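Local coordinates for protein prokaryotic transcription elongation factor GreA/GreB (Nitrosomonas europaea, PDB 2PN0) that belongs to the GreA/GreB-like Rnk family and probably binds RNA polymerase, as its relatives do, at residues I9-S13 with L14-R18. Numbering follows the deposited sequence. Where two conformers were deposited one is given.
Sequences IMISS and LDAER
Ser12 and Asp15 meet where strand 10-12 turns into helix 13-25. OG of Ser12 accepts from the backbone N of Asp15 at 3.1 Å, and the bond is almost straight, with an angle of 171° at the hydrogen. The first torsion of Ser12 (78°) sets OG between its own N and carbonyl carbon, facing the N-H of Asp15. Serine suits the place because its short hydroxyl can stand in for the carbonyl that a preceding turn would have supplied. On the Asp15 side, CG lies anti to the carbonyl carbon (chi1 -60°), which, with the turn of the carboxylate, brings OD2 to 3.1 Å from the same OG, at best a weak bond. OD1, the other oxygen, is held by the hydroxyl of Tyr80. A carboxylate near the first turn would probably also be favoured by the helix dipole. With an alanine in place of Ser12, the N-H of Asp15 would probably lose its cap and OD2 its neighbouring hydroxyl, making the first turn easier to fray.

Regular helical bonds follow at once: Ala16 N reaches Ser12 O at 3.0 Å and Glu17 N reaches Ser13 O. Beside the cap, buried Ile11 passes obliquely by Asp15; in one of its two modelled conformers, so less certainly than the cap, CG2 lies 4.0 Å from CB of the aspartate and CD1 near the methyl of Ala16. A branched apolar chain fits here, its two arms reaching the helix start while it also touches Leu41, and the small Ala16 lies against Val46 of the parallel partner strand. The whole is a serine N-cap at a strand-to-helix junction, within the Rnk N-terminal region.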
loop_
_atom_site.group_PDB
_atom_site.type_symbol
_atom_site.label_atom_id
_atom_site.label_comp_id
_atom_site.label_asym_id
_atom_site.label_seq_id
_atom_site.Cartn_x
_atom_site.Cartn_y
_atom_site.Cartn_z
ATOM N N ILE A 9 -11.708 10.101 -14.297
ATOM C CA ILE A 9 -12.442 9.475 -13.204
ATOM C C ILE A 9 -13.527 10.458 -12.780
ATOM O O ILE A 9 -13.454 11.640 -13.119
ATOM C CB ILE A 9 -11.529 9.097 -11.992
ATOM C CG1 ILE A 9 -10.918 10.362 -11.349
ATOM C CG2 ILE A 9 -10.493 8.019 -12.426
ATOM C CD1 ILE A 9 -10.391 10.189 -9.892
HETATM N N MSE A 10 -14.520 9.961 -12.046
HETATM C CA MSE A 10 -15.590 10.779 -11.491
HETATM C C MSE A 10 -15.411 10.858 -9.976
HETATM O O MSE A 10 -15.168 9.821 -9.328
HETATM C CB MSE A 10 -16.966 10.158 -11.793
HETATM C CG MSE A 10 -17.175 9.680 -13.222
HETATM SE SE MSE A 10 -18.973 8.953 -13.573
HETATM C CE MSE A 10 -20.042 10.415 -12.858
ATOM N N ILE A 11 -15.530 12.077 -9.434
ATOM C CA ILE A 11 -15.491 12.376 -7.987
ATOM C C ILE A 11 -16.640 13.291 -7.634
ATOM O O ILE A 11 -17.068 14.074 -8.479
ATOM C CB ILE A 11 -14.290 13.284 -7.599
ATOM C CG1 ILE A 11 -13.545 13.802 -8.831
ATOM C CG2 ILE A 11 -13.467 12.663 -6.474
ATOM C CD1 ILE A 11 -12.140 14.299 -8.535
ATOM N N SER A 12 -17.070 13.260 -6.373
ATOM C CA SER A 12 -18.024 14.241 -5.891
ATOM C C SER A 12 -17.281 15.543 -5.644
ATOM O O SER A 12 -16.046 15.548 -5.471
ATOM C CB SER A 12 -18.713 13.778 -4.604
ATOM O OG SER A 12 -17.868 13.956 -3.484
ATOM N N SER A 13 -18.049 16.626 -5.626
ATOM C CA SER A 13 -17.524 17.961 -5.348
ATOM C C SER A 13 -16.824 17.998 -3.986
ATOM O O SER A 13 -15.744 18.586 -3.854
ATOM C CB SER A 13 -18.656 18.990 -5.390
ATOM O OG SER A 13 -18.149 20.312 -5.462
ATOM N N LEU A 14 -17.466 17.379 -2.992
ATOM C CA LEU A 14 -16.967 17.265 -1.628
ATOM C C LEU A 14 -15.614 16.593 -1.600
ATOM O O LEU A 14 -14.672 17.105 -0.998
ATOM C CB LEU A 14 -17.952 16.446 -0.787
ATOM C CG LEU A 14 -17.730 16.190 0.710
ATOM C CD1 LEU A 14 -17.256 17.444 1.457
ATOM C CD2 LEU A 14 -19.005 15.648 1.351
ATOM N N ASP A 15 -15.505 15.434 -2.235
ATOM C CA ASP A 15 -14.217 14.747 -2.252
ATOM C C ASP A 15 -13.115 15.463 -3.019
ATOM O O ASP A 15 -11.973 15.461 -2.568
ATOM C CB ASP A 15 -14.361 13.262 -2.597
ATOM C CG ASP A 15 -15.251 12.532 -1.595
ATOM O OD1 ASP A 15 -15.064 12.709 -0.357
ATOM O OD2 ASP A 15 -16.162 11.808 -2.023
ATOM N N ALA A 16 -13.453 16.096 -4.145
ATOM C CA ALA A 16 -12.473 16.912 -4.901
ATOM C C ALA A 16 -11.898 17.993 -4.008
ATOM O O ALA A 16 -10.677 18.206 -3.960
ATOM C CB ALA A 16 -13.111 17.561 -6.146
ATOM N N GLU A 17 -12.796 18.664 -3.297
ATOM C CA GLU A 17 -12.415 19.770 -2.431
ATOM C C GLU A 17 -11.534 19.312 -1.278
ATOM O O GLU A 17 -10.501 19.936 -1.009
ATOM C CB GLU A 17 -13.659 20.445 -1.860
ATOM C CG GLU A 17 -13.339 21.618 -0.960
ATOM C CD GLU A 17 -14.568 22.454 -0.637
ATOM O OE1 GLU A 17 -15.594 22.342 -1.359
ATOM O OE2 GLU A 17 -14.509 23.229 0.337
ATOM N N ARG A 18 -11.991 18.287 -0.553
ATOM C CA ARG A 18 -11.250 17.729 0.595
ATOM C C ARG A 18 -9.875 17.232 0.163
ATOM O O ARG A 18 -8.866 17.503 0.822
ATOM C CB ARG A 18 -12.014 16.568 1.244
ATOM C CG ARG A 18 -13.287 16.936 2.004
ATOM C CD ARG A 18 -13.805 15.755 2.862
ATOM N NE ARG A 18 -12.705 15.080 3.559
ATOM C CZ ARG A 18 -12.252 15.409 4.763
ATOM N NH1 ARG A 18 -12.816 16.403 5.437
ATOM N NH2 ARG A 18 -11.232 14.743 5.299
#